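Local coordinates for galactokinase (Bifidobacterium longum subsp. infantis ATCC 15697 = JCM 1222 = DSM 20088, PDB 6TEQ), which probably phosphorylates galactose at the expense of ATP, as a GHMP-family sugar kinase, and binds 2-deoxy-2-fluoro-galactose in its sugar pocket, at residues A[113-116]-A[122-125]; A[351-356]-A[387-392]. All coordinates share one frame; numbering follows the deposited sequence.

Contact 1: residues A[113-116]-A[122-125]; sequences ALRQ and VKGF
R115 and V122 meet where helix 105-116 ends and the chain turns back into strand 125-131, a helix-to-strand connection in the N-terminal GHMP-kinase region. The close packing is here: CG and CD of R115 each lie 3.2 Å from O of V122, and the R115 chain crosses the V122 side chain at a slant, its CG 4.0 Å from CB of V122. On the buried, apolar side the touch is lighter, CB of L114 standing 4.2 Å from CG2 of V122. A branched valine suits this place: with CG1 anti to its backbone N (chi1 176°), CG2 is the methyl turned to the leucine, while L159 also packs on the valine. L114 reaches L153 and A174 of two further helices as well.

K123 marks the looser, partly exposed side, its CD 3.9 Å from NH2 of R115 and its CB pointing away from the helix. An arginine can cover the valine and still satisfy a loop carbonyl, because a bend at chi3 (61°) brings its guanidinium round: NH2 of R115 donates to O of V122 over 2.8 Å, nearly straight at 165° and within both the guanidinium and carbonyl planes.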
ATOM      1  N   ALA A 113       6.297  18.829   2.963  1.00 15.46           N
ATOM      2  CA  ALA A 113       6.313  18.148   4.281  1.00 19.89           C
ATOM      3  C   ALA A 113       7.720  18.161   4.860  1.00 15.97           C
ATOM      4  O   ALA A 113       7.886  18.414   6.053  1.00 17.91           O
ATOM      5  CB  ALA A 113       5.776  16.728   4.180  1.00 16.34           C
ATOM      6  N   LEU A 114       8.745  17.917   4.065  1.00 19.93           N
ATOM      7  CA  LEU A 114      10.139  17.987   4.576  1.00 20.99           C
ATOM      8  C   LEU A 114      10.444  19.417   5.066  1.00 19.06           C
ATOM      9  O   LEU A 114      11.025  19.560   6.125  1.00 22.01           O
ATOM     10  CB  LEU A 114      11.095  17.542   3.488  1.00 16.16           C
ATOM     11  CG  LEU A 114      10.986  16.034   3.118  1.00 16.49           C
ATOM     12  CD1 LEU A 114      11.784  15.688   1.857  1.00 17.87           C
ATOM     13  CD2 LEU A 114      11.486  15.166   4.280  1.00 15.95           C
ATOM     14  N   ARG A 115      10.041  20.436   4.317  1.00 19.69           N
ATOM     15  CA  ARG A 115      10.319  21.816   4.719  1.00 20.58           C
ATOM     16  C   ARG A 115       9.568  22.058   6.023  1.00 20.38           C
ATOM     17  O   ARG A 115      10.183  22.711   6.910  1.00 24.23           O
ATOM     18  CB  ARG A 115       9.920  22.757   3.591  1.00 17.77           C
ATOM     19  CG  ARG A 115      10.920  22.703   2.442  1.00 19.12           C
ATOM     20  CD  ARG A 115      10.293  23.171   1.137  1.00 19.43           C
ATOM     21  NE  ARG A 115       9.821  24.533   1.161  1.00 22.13           N
ATOM     22  CZ  ARG A 115      10.593  25.591   0.965  1.00 19.54           C
ATOM     23  NH1 ARG A 115      10.056  26.787   0.988  1.00 26.33           N
ATOM     24  NH2 ARG A 115      11.886  25.461   0.709  1.00 21.58           N
ATOM     25  N   GLN A 116       8.296  21.612   6.105  1.00 21.93           N
ATOM     26  CA  GLN A 116       7.458  21.808   7.314  1.00 25.39           C
ATOM     27  C   GLN A 116       8.136  21.136   8.523  1.00 22.70           C
ATOM     28  O   GLN A 116       7.998  21.666   9.648  1.00 27.53           O
ATOM     29  CB  GLN A 116       6.015  21.306   7.165  1.00 29.45           C
ATOM     30  CG  GLN A 116       5.140  22.083   6.167  1.00 26.03           C
ATOM     31  CD  GLN A 116       4.733  23.442   6.671  1.00 37.21           C
ATOM     32  OE1 GLN A 116       5.432  24.432   6.474  1.00 41.21           O
ATOM     33  NE2 GLN A 116       3.579  23.489   7.301  1.00 39.70           N
ATOM     34  N   VAL A 122      15.805  21.836   1.758  1.00 23.14           N
ATOM     35  CA  VAL A 122      14.954  21.318   0.650  1.00 20.67           C
ATOM     36  C   VAL A 122      14.297  22.505  -0.044  1.00 20.99           C
ATOM     37  O   VAL A 122      13.430  23.182   0.553  1.00 24.74           O
ATOM     38  CB  VAL A 122      13.892  20.327   1.162  1.00 19.84           C
ATOM     39  CG1 VAL A 122      12.936  19.865   0.041  1.00 22.33           C
ATOM     40  CG2 VAL A 122      14.579  19.169   1.847  1.00 19.96           C
ATOM     41  N   LYS A 123      14.682  22.711  -1.273  1.00 21.63           N
ATOM     42  CA  LYS A 123      14.102  23.727  -2.183  1.00 20.69           C
ATOM     43  C   LYS A 123      13.342  22.968  -3.289  1.00 20.71           C
ATOM     44  O   LYS A 123      12.883  21.807  -3.111  1.00 20.59           O
ATOM     45  CB  LYS A 123      15.213  24.631  -2.747  1.00 21.73           C
ATOM     46  CG  LYS A 123      16.168  25.268  -1.759  1.00 29.00           C
ATOM     47  CD  LYS A 123      15.427  26.112  -0.788  1.00 29.14           C
ATOM     48  CE  LYS A 123      16.238  26.704   0.345  1.00 42.72           C
ATOM     49  NZ  LYS A 123      17.103  27.799  -0.131  1.00 54.78           N
ATOM     50  N   GLY A 124      13.238  23.580  -4.453  1.00 20.79           N
ATOM     51  CA  GLY A 124      12.455  23.069  -5.571  1.00 20.12           C
ATOM     52  C   GLY A 124      13.059  21.865  -6.203  1.00 20.14           C
ATOM     53  O   GLY A 124      14.216  21.423  -5.840  1.00 16.54           O
ATOM     54  N   PHE A 125      12.387  21.406  -7.247  1.00 19.53           N
ATOM     55  CA  PHE A 125      12.934  20.300  -8.040  1.00 16.68           C
ATOM     56  C   PHE A 125      12.148  20.147  -9.348  1.00 15.71           C
ATOM     57  O   PHE A 125      11.002  20.596  -9.474  1.00 18.86           O
ATOM     58  CB  PHE A 125      12.944  18.986  -7.262  1.00 13.50           C
ATOM     59  CG  PHE A 125      11.593  18.455  -6.884  1.00 16.63           C
ATOM     60  CD1 PHE A 125      10.989  18.878  -5.726  1.00 14.92           C
ATOM     61  CD2 PHE A 125      10.961  17.491  -7.647  1.00 15.76           C
ATOM     62  CE1 PHE A 125       9.772  18.341  -5.317  1.00 17.06           C
ATOM     63  CE2 PHE A 125       9.724  16.997  -7.272  1.00 15.31           C
ATOM     64  CZ  PHE A 125       9.118  17.424  -6.132  1.00 18.16           C
TER

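Contact 2: residues A[351-356]-A[387-392]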
ATOM      1  N   VAL A 351     -12.689 -13.430  -5.680  1.00  9.92           N
ATOM      2  CA  VAL A 351     -12.303 -14.292  -4.556  1.00 11.30           C
ATOM      3  C   VAL A 351     -13.023 -15.642  -4.623  1.00 11.34           C
ATOM      4  O   VAL A 351     -12.382 -16.685  -4.401  1.00 12.66           O
ATOM      5  CB  VAL A 351     -12.592 -13.567  -3.219  1.00 13.05           C
ATOM      6  CG1 VAL A 351     -12.652 -14.557  -2.084  1.00 13.32           C
ATOM      7  CG2 VAL A 351     -11.528 -12.541  -2.991  1.00 13.33           C
ATOM      8  N   ASP A 352     -14.342 -15.637  -4.883  1.00 12.34           N
ATOM      9  CA  ASP A 352     -15.100 -16.903  -4.930  1.00 12.71           C
ATOM     10  C   ASP A 352     -14.512 -17.791  -6.052  1.00 11.82           C
ATOM     11  O   ASP A 352     -14.386 -19.018  -5.860  1.00 13.73           O
ATOM     12  CB  ASP A 352     -16.566 -16.626  -5.183  1.00 15.87           C
ATOM     13  CG  ASP A 352     -17.411 -17.820  -4.819  1.00 16.63           C
ATOM     14  OD1 ASP A 352     -17.225 -18.335  -3.691  1.00 20.49           O
ATOM     15  OD2 ASP A 352     -18.146 -18.267  -5.728  1.00 21.00           O
ATOM     16  N   VAL A 353     -14.243 -17.219  -7.205  1.00 13.65           N
ATOM     17  CA  VAL A 353     -13.661 -17.985  -8.335  1.00 13.64           C
ATOM     18  C   VAL A 353     -12.318 -18.601  -7.912  1.00 13.45           C
ATOM     19  O   VAL A 353     -12.088 -19.794  -8.141  1.00 14.33           O
ATOM     20  CB  VAL A 353     -13.528 -17.143  -9.599  1.00 14.38           C
ATOM     21  CG1 VAL A 353     -12.791 -17.880 -10.677  1.00 15.05           C
ATOM     22  CG2 VAL A 353     -14.862 -16.712 -10.117  1.00 15.57           C
ATOM     23  N   ALA A 354     -11.488 -17.842  -7.217  1.00 13.00           N
ATOM     24  CA  ALA A 354     -10.181 -18.346  -6.792  1.00 11.73           C
ATOM     25  C   ALA A 354     -10.416 -19.519  -5.829  1.00 13.16           C
ATOM     26  O   ALA A 354      -9.732 -20.553  -5.913  1.00 13.47           O
ATOM     27  CB  ALA A 354      -9.406 -17.233  -6.200  1.00 14.06           C
ATOM     28  N   ARG A 355     -11.316 -19.309  -4.876  1.00 12.89           N
ATOM     29  CA  ARG A 355     -11.567 -20.351  -3.826  1.00 12.91           C
ATOM     30  C   ARG A 355     -12.079 -21.645  -4.474  1.00 14.07           C
ATOM     31  O   ARG A 355     -11.675 -22.714  -4.056  1.00 18.78           O
ATOM     32  CB  ARG A 355     -12.561 -19.888  -2.773  1.00 12.32           C
ATOM     33  CG  ARG A 355     -11.962 -18.816  -1.840  1.00 12.87           C
ATOM     34  CD  ARG A 355     -13.011 -18.347  -0.902  1.00 12.32           C
ATOM     35  NE  ARG A 355     -12.458 -17.254  -0.077  1.00 13.17           N
ATOM     36  CZ  ARG A 355     -13.128 -16.536   0.765  1.00 12.45           C
ATOM     37  NH1 ARG A 355     -14.381 -16.796   1.051  1.00 16.29           N
ATOM     38  NH2 ARG A 355     -12.521 -15.539   1.339  1.00 12.35           N
ATOM     39  N   LYS A 356     -12.961 -21.507  -5.475  0.50 14.89           N
ATOM     40  CA  LYS A 356     -13.641 -22.639  -6.132  0.50 14.08           C
ATOM     41  C   LYS A 356     -12.644 -23.405  -7.007  0.50 12.48           C
ATOM     42  O   LYS A 356     -12.899 -24.610  -7.260  0.50 12.88           O
ATOM     43  CB  LYS A 356     -14.864 -22.138  -6.886  0.50 15.41           C
ATOM     44  CG  LYS A 356     -16.069 -21.920  -5.984  0.50 14.26           C
ATOM     45  CD  LYS A 356     -17.246 -21.314  -6.682  0.50 19.83           C
ATOM     46  CE  LYS A 356     -18.442 -21.172  -5.764  0.50 23.12           C
ATOM     47  NZ  LYS A 356     -18.016 -21.241  -4.342  0.50 26.69           N
ATOM     48  N   GLN A 387      -7.539 -16.407 -15.639  1.00 13.12           N
ATOM     49  CA  GLN A 387      -8.405 -16.501 -16.824  1.00 13.68           C
ATOM     50  C   GLN A 387      -9.826 -16.932 -16.431  1.00 12.07           C
ATOM     51  O   GLN A 387     -10.786 -16.420 -17.021  1.00 14.12           O
ATOM     52  CB  GLN A 387      -7.771 -17.471 -17.815  1.00 11.75           C
ATOM     53  CG  GLN A 387      -8.537 -17.500 -19.142  1.00 14.32           C
ATOM     54  CD  GLN A 387      -8.504 -16.138 -19.790  1.00 10.39           C
ATOM     55  OE1 GLN A 387      -7.414 -15.647 -20.187  1.00 15.35           O
ATOM     56  NE2 GLN A 387      -9.679 -15.505 -19.870  1.00 14.53           N
ATOM     57  N   LYS A 388      -9.946 -17.830 -15.432  1.00 12.85           N
ATOM     58  CA  LYS A 388     -11.283 -18.157 -14.883  1.00 13.57           C
ATOM     59  C   LYS A 388     -11.954 -16.892 -14.340  1.00 14.28           C
ATOM     60  O   LYS A 388     -13.172 -16.720 -14.537  1.00 13.34           O
ATOM     61  CB  LYS A 388     -11.153 -19.264 -13.851  1.00 14.20           C
ATOM     62  CG  LYS A 388     -10.942 -20.624 -14.496  1.00 19.68           C
ATOM     63  CD  LYS A 388     -10.785 -21.722 -13.504  1.00 19.22           C
ATOM     64  CE  LYS A 388     -10.764 -23.075 -14.179  1.00 25.73           C
ATOM     65  NZ  LYS A 388     -10.331 -24.129 -13.242  1.00 27.51           N
ATOM     66  N   ILE A 389     -11.217 -16.027 -13.619  1.00 14.27           N
ATOM     67  CA  ILE A 389     -11.842 -14.785 -13.121  1.00 14.71           C
ATOM     68  C   ILE A 389     -12.252 -13.916 -14.319  1.00 12.26           C
ATOM     69  O   ILE A 389     -13.388 -13.428 -14.283  1.00 13.99           O
ATOM     70  CB  ILE A 389     -10.872 -14.069 -12.190  1.00 14.86           C
ATOM     71  CG1 ILE A 389     -10.626 -14.893 -10.930  1.00 14.17           C
ATOM     72  CG2 ILE A 389     -11.342 -12.680 -11.900  1.00 13.77           C
ATOM     73  CD1 ILE A 389      -9.410 -14.465 -10.155  1.00 13.37           C
ATOM     74  N   ALA A 390     -11.417 -13.809 -15.340  1.00 13.01           N
ATOM     75  CA  ALA A 390     -11.693 -12.990 -16.557  1.00 13.70           C
ATOM     76  C   ALA A 390     -12.946 -13.518 -17.252  1.00 14.76           C
ATOM     77  O   ALA A 390     -13.836 -12.686 -17.602  1.00 15.79           O
ATOM     78  CB  ALA A 390     -10.511 -12.934 -17.481  1.00 15.65           C
ATOM     79  N   ASP A 391     -13.076 -14.842 -17.394  1.00 15.80           N
ATOM     80  CA  ASP A 391     -14.246 -15.426 -18.110  1.00 16.07           C
ATOM     81  C   ASP A 391     -15.480 -15.107 -17.284  1.00 14.14           C
ATOM     82  O   ASP A 391     -16.488 -14.654 -17.824  1.00 15.40           O
ATOM     83  CB  ASP A 391     -14.096 -16.920 -18.329  1.00 16.83           C
ATOM     84  CG  ASP A 391     -13.180 -17.341 -19.442  1.00 16.99           C
ATOM     85  OD1 ASP A 391     -12.387 -16.511 -19.852  1.00 18.31           O
ATOM     86  OD2 ASP A 391     -13.421 -18.484 -20.016  1.00 21.04           O
ATOM     87  N   ARG A 392     -15.365 -15.255 -15.955  1.00 15.21           N
ATOM     88  CA  ARG A 392     -16.528 -14.992 -15.100  1.00 13.77           C
ATOM     89  C   ARG A 392     -16.919 -13.498 -15.138  1.00 16.11           C
ATOM     90  O   ARG A 392     -18.113 -13.171 -15.134  1.00 15.59           O
ATOM     91  CB  ARG A 392     -16.200 -15.410 -13.678  1.00 13.64           C
ATOM     92  CG  ARG A 392     -17.273 -15.032 -12.687  1.00 14.54           C
ATOM     93  CD  ARG A 392     -18.630 -15.719 -12.917  1.00 17.62           C
ATOM     94  NE  ARG A 392     -19.492 -15.414 -11.771  1.00 18.79           N
ATOM     95  CZ  ARG A 392     -19.418 -16.006 -10.577  1.00 15.75           C
ATOM     96  NH1 ARG A 392     -18.549 -16.946 -10.335  1.00 19.12           N
ATOM     97  NH2 ARG A 392     -20.161 -15.629  -9.573  1.00 17.98           N
TER
HETATM   98  O   HOH W   1     -19.972 -16.523  -6.856  1.00 27.27           O
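A water bridges D352 and R392 across the contact, donating to OD2 of D352 at 2.8 Å and accepting from NH2 of R392 at 2.9 Å. It carries the polar link between the helices and meets the guanidinium of R392 at its edge. R392 also has a direct charged partner, E396, through its NE. A less certain partner of D352 is K356, whose NZ, in one of two deposited conformers, makes a salt bridge to OD1 of D352 at 3.1 Å.

Deeper between the helices V353 packs against the facing segment. Its CG1 lies 3.7 Å from CG1 of I389 and 3.8 Å from CB of K388. A bend at chi2 (64°) takes the R392 chain across CG2 of V353, which lies 3.9 Å from CG and 3.7 Å from NH1 of R392. Valine suits the spot because its two methyls serve different neighbours; lysine suits the border because its CB packs while its extended chain takes NZ to N357.

The axes of segments 351-356 and 387-392 cross steeply, 134° between their N-to-C directions, and approach to 9.3 Å. Strands 361-365 and 372-378 join the two helices; helix 322-338 meets V351 and R355.

Overall arrangement
Contact 1 closes before contact 2 opens along the chain, and the two lie on opposite sides of its centre, their centres 46 Å apart and their nearest atoms about 35 Å apart. Contact 1 belongs to the N-terminal GHMP-kinase region, where helix 105-116 leads into strand 125-131 of the eight-stranded mixed sheet. Contact 2 belongs to the C-terminal GHMP-kinase region, and the chain between its helices supplies two neighbouring strands, 361-365 and 372-378, of the separate five-stranded sheet. Both are structural packing away from the sugar and nucleotide sites. Each contact therefore packs elements within its own region, while the sugar pocket takes residues from both, among them D191 and G366.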